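Local atomic coordinates of transposon Tn7 transposition protein tnsA (Escherichia coli, PDB entry 1T0F), a protein that executes the 5'-strand DNA breakage of Tn7 transposition as a restriction enzyme-like endonuclease, forming the transposase together with TnsB. Residues E193-A196 / Q197-P200; I214-C217 / K218-I222. All coordinates share one frame; numbering follows the deposited sequence.

Contact 1. Residues E193-A196 / Q197-P200; sequences ELLA and QLSP
Gln197 N donates to Leu194 O at 3.0 Å and Leu198 N to Leu195 O at 3.3 Å, both reaching back three residues and both meeting the carbonyl from above its plane, about 60° out of it. The second bond closes a type I beta turn from Leu195 to Leu198, which joins helix 192-195 to helix 198-207 in the C-terminal region of TnsA. Leu195 CD1 lies against Leu198 CD1 at 3.8 Å, the two isobutyl groups crossing at a slant. Different first torsions bring these methyls together: Leu195 has CG anti to the backbone N (chi1 -165°), whereas Leu198 has CG beside its own N. Both leucines also rest on Val265. Leu194 and Leu198 touch Leu238 of helix 230-240, which ties the turn to that helix. The amide NE2 of Gln197 is hydrogen-bonded to Glu234 OE1 of the same helix. Pro200 has no N-H to give, and its ring carbon CD sits 3.2 Å from Ala196 O. Ser199 N is served by a water instead: it donates to the water at 2.9 Å, and the same water donates to Leu195 O at 3.0 Å.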
loop_
_atom_site.group_PDB
_atom_site.type_symbol
_atom_site.label_atom_id
_atom_site.label_comp_id
_atom_site.label_asym_id
_atom_site.label_seq_id
_atom_site.Cartn_x
_atom_site.Cartn_y
_atom_site.Cartn_z
ATOM N N GLU A 193 4.299 -14.337 23.517
ATOM C CA GLU A 193 3.161 -14.545 24.397
ATOM C C GLU A 193 1.889 -14.039 23.716
ATOM O O GLU A 193 0.841 -14.679 23.779
ATOM C CB GLU A 193 3.376 -13.798 25.718
ATOM C CG GLU A 193 4.695 -14.109 26.434
ATOM C CD GLU A 193 5.911 -13.445 25.792
ATOM O OE1 GLU A 193 6.296 -13.836 24.671
ATOM O OE2 GLU A 193 6.487 -12.525 26.413
ATOM N N LEU A 194 1.988 -12.884 23.062
ATOM C CA LEU A 194 0.835 -12.313 22.372
ATOM C C LEU A 194 0.496 -13.147 21.146
ATOM O O LEU A 194 -0.674 -13.386 20.857
ATOM C CB LEU A 194 1.118 -10.865 21.956
ATOM C CG LEU A 194 -0.040 -10.138 21.259
ATOM C CD1 LEU A 194 -1.312 -10.270 22.083
ATOM C CD2 LEU A 194 0.321 -8.675 21.064
ATOM N N LEU A 195 1.524 -13.594 20.430
ATOM C CA LEU A 195 1.324 -14.415 19.245
ATOM C C LEU A 195 0.648 -15.735 19.638
ATOM O O LEU A 195 -0.111 -16.312 18.864
ATOM C CB LEU A 195 2.668 -14.709 18.572
ATOM C CG LEU A 195 2.607 -15.241 17.138
ATOM C CD1 LEU A 195 2.173 -14.111 16.212
ATOM C CD2 LEU A 195 3.975 -15.767 16.708
ATOM N N ALA A 196 0.931 -16.202 20.850
ATOM C CA ALA A 196 0.361 -17.448 21.353
ATOM C C ALA A 196 -1.143 -17.336 21.614
ATOM O O ALA A 196 -1.823 -18.341 21.809
ATOM C CB ALA A 196 1.083 -17.866 22.633
ATOM N N GLN A 197 -1.656 -16.111 21.613
ATOM C CA GLN A 197 -3.074 -15.874 21.860
ATOM C C GLN A 197 -3.956 -16.063 20.628
ATOM O O GLN A 197 -5.177 -16.175 20.748
ATOM C CB GLN A 197 -3.272 -14.463 22.413
ATOM C CG GLN A 197 -2.794 -14.276 23.842
ATOM C CD GLN A 197 -3.673 -15.002 24.844
ATOM O OE1 GLN A 197 -3.690 -16.232 24.902
ATOM N NE2 GLN A 197 -4.422 -14.239 25.631
ATOM N N LEU A 198 -3.344 -16.092 19.447
ATOM C CA LEU A 198 -4.105 -16.250 18.214
ATOM C C LEU A 198 -4.978 -17.495 18.227
ATOM O O LEU A 198 -6.153 -17.436 17.872
ATOM C CB LEU A 198 -3.162 -16.292 17.004
ATOM C CG LEU A 198 -2.510 -14.961 16.613
ATOM C CD1 LEU A 198 -1.414 -15.210 15.583
ATOM C CD2 LEU A 198 -3.568 -14.014 16.054
ATOM N N SER A 199 -4.404 -18.617 18.650
ATOM C CA SER A 199 -5.135 -19.878 18.687
ATOM C C SER A 199 -6.345 -19.837 19.629
ATOM O O SER A 199 -7.470 -20.104 19.207
ATOM C CB SER A 199 -4.190 -21.020 19.079
ATOM O OG SER A 199 -4.866 -22.265 19.088
ATOM N N PRO A 200 -6.136 -19.502 20.913
ATOM C CA PRO A 200 -7.294 -19.460 21.808
ATOM C C PRO A 200 -8.319 -18.396 21.415
ATOM O O PRO A 200 -9.522 -18.613 21.534
ATOM C CB PRO A 200 -6.665 -19.207 23.179
ATOM C CG PRO A 200 -5.403 -18.475 22.852
ATOM C CD PRO A 200 -4.892 -19.224 21.650
HETATM O O HOH W 1 -1.496 -18.996 18.534
#

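Contact 2. Residues I214-C217 / K218-I222; sequences INVC and KQVDI
Val216 CG1 meets Val220 CG2 at 3.9 Å, one turn apart on the buried flank of helix 213-223. Val220 CG2 also lies just 2.9 Å from Val216 O, a tight fit of methyl against carbonyl; the branch is brought there by standing beside its own backbone N, with CG1 taking the anti position (chi1 169°). Both valines press on Ile204 of helix 198-207, and Val220 and Cys217 also touch Thr231.

The backbone is a regular alpha-helix, with successive i to i+4 bonds such as Gln219 N to Asn215 O at 2.8 Å and Val220 N to Val216 O, also 2.8 Å. Cys217 O accepts the N-H of Asp221 at 3.1 Å and a weak, more bent bond from Val220 N. The Asp221 carboxylate is held by the neighbouring helix and its lead-in: OD1 is hydrogen-bonded to Thr231 OG1, and OD2 takes a weak bond from Gly229 N. A leucine at Asp221 would probably leave the Thr231 hydroxyl without this acceptor and take away a tie between the two helices.

Looser are the exposed ends of Gln219 and Lys218, although Gln219 CG still sits 2.9 Å from Asn215 O. From there the extended glutamine chain runs along the preceding turn, where NE2 makes a weak second bond to Asn215 O at 3.4 Å, with an N-H...O angle of 141°. Lys218, bent at chi3 (-81°), brings CE to Ile214 CG2 at 3.7 Å, the two side chains passing at a slant, while Ile214 itself also touches Leu232 of helix 230-240.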
loop_
_atom_site.group_PDB
_atom_site.type_symbol
_atom_site.label_atom_id
_atom_site.label_comp_id
_atom_site.label_asym_id
_atom_site.label_seq_id
_atom_site.Cartn_x
_atom_site.Cartn_y
_atom_site.Cartn_z
ATOM N N ILE A 214 -16.629 -6.206 20.380
ATOM C CA ILE A 214 -16.309 -5.480 21.607
ATOM C C ILE A 214 -16.983 -6.145 22.813
ATOM O O ILE A 214 -16.368 -6.304 23.870
ATOM C CB ILE A 214 -16.752 -4.003 21.517
ATOM C CG1 ILE A 214 -16.185 -3.364 20.240
ATOM C CG2 ILE A 214 -16.268 -3.243 22.744
ATOM C CD1 ILE A 214 -14.666 -3.435 20.126
ATOM N N ASN A 215 -18.243 -6.539 22.649
ATOM C CA ASN A 215 -18.968 -7.200 23.731
ATOM C C ASN A 215 -18.244 -8.482 24.123
ATOM O O ASN A 215 -18.005 -8.736 25.304
ATOM C CB ASN A 215 -20.400 -7.528 23.304
ATOM C CG ASN A 215 -21.258 -6.293 23.157
ATOM O OD1 ASN A 215 -20.941 -5.238 23.705
ATOM N ND2 ASN A 215 -22.359 -6.420 22.427
ATOM N N VAL A 216 -17.878 -9.283 23.125
ATOM C CA VAL A 216 -17.173 -10.530 23.381
ATOM C C VAL A 216 -15.858 -10.312 24.128
ATOM O O VAL A 216 -15.572 -11.022 25.094
ATOM C CB VAL A 216 -16.894 -11.300 22.069
ATOM C CG1 VAL A 216 -15.990 -12.493 22.349
ATOM C CG2 VAL A 216 -18.202 -11.782 21.467
ATOM N N CYS A 217 -15.057 -9.341 23.695
ATOM C CA CYS A 217 -13.791 -9.074 24.373
ATOM C C CYS A 217 -14.013 -8.775 25.854
ATOM O O CYS A 217 -13.261 -9.239 26.710
ATOM C CB CYS A 217 -13.063 -7.888 23.730
ATOM S SG CYS A 217 -12.371 -8.244 22.100
ATOM N N LYS A 218 -15.039 -7.987 26.150
ATOM C CA LYS A 218 -15.339 -7.634 27.532
ATOM C C LYS A 218 -15.869 -8.825 28.311
ATOM O O LYS A 218 -15.517 -9.025 29.475
ATOM C CB LYS A 218 -16.336 -6.476 27.578
ATOM C CG LYS A 218 -15.671 -5.136 27.297
ATOM C CD LYS A 218 -16.607 -3.946 27.433
ATOM C CE LYS A 218 -17.466 -3.752 26.200
ATOM N NZ LYS A 218 -17.967 -2.343 26.124
ATOM N N GLN A 219 -16.710 -9.620 27.665
ATOM C CA GLN A 219 -17.274 -10.791 28.311
ATOM C C GLN A 219 -16.166 -11.809 28.557
ATOM O O GLN A 219 -16.241 -12.605 29.493
ATOM C CB GLN A 219 -18.395 -11.375 27.443
ATOM C CG GLN A 219 -19.516 -10.367 27.193
ATOM C CD GLN A 219 -20.700 -10.939 26.436
ATOM O OE1 GLN A 219 -21.464 -11.746 26.968
ATOM N NE2 GLN A 219 -20.862 -10.517 25.186
ATOM N N VAL A 220 -15.129 -11.765 27.726
ATOM C CA VAL A 220 -13.996 -12.672 27.870
ATOM C C VAL A 220 -13.152 -12.248 29.068
ATOM O O VAL A 220 -12.587 -13.093 29.764
ATOM C CB VAL A 220 -13.111 -12.687 26.593
ATOM C CG1 VAL A 220 -11.805 -13.428 26.859
ATOM C CG2 VAL A 220 -13.861 -13.365 25.458
ATOM N N ASP A 221 -13.062 -10.942 29.306
ATOM C CA ASP A 221 -12.297 -10.442 30.444
ATOM C C ASP A 221 -13.023 -10.847 31.725
ATOM O O ASP A 221 -12.409 -11.330 32.673
ATOM C CB ASP A 221 -12.169 -8.916 30.404
ATOM C CG ASP A 221 -11.394 -8.423 29.199
ATOM O OD1 ASP A 221 -10.427 -9.104 28.793
ATOM O OD2 ASP A 221 -11.747 -7.344 28.672
ATOM N N ILE A 222 -14.335 -10.644 31.745
ATOM C CA ILE A 222 -15.136 -10.999 32.909
ATOM C C ILE A 222 -15.004 -12.493 33.184
ATOM O O ILE A 222 -14.698 -12.902 34.303
ATOM C CB ILE A 222 -16.625 -10.669 32.688
ATOM C CG1 ILE A 222 -16.791 -9.173 32.423
ATOM C CG2 ILE A 222 -17.435 -11.081 33.908
ATOM C CD1 ILE A 222 -18.208 -8.766 32.084
#

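In the fold
Both contacts lie in the C-terminal part of TnsA, which belongs to a helix-turn-helix family, and contact 1 precedes contact 2 in the chain. Their centres are 16 Å apart and their nearest atoms about 8 Å, so they do not touch directly. Residues 197-200 lead into helix 198-207, and helix 213-223, which carries the whole of contact 2, follows it. Helix 230-240 touches both contacts, joining them into one helical cluster. The centre of contact 2 lies about 30 Å, and that of contact 1 about 23 Å, from the centre of the chain, on the same side of it and away from the magnesium site.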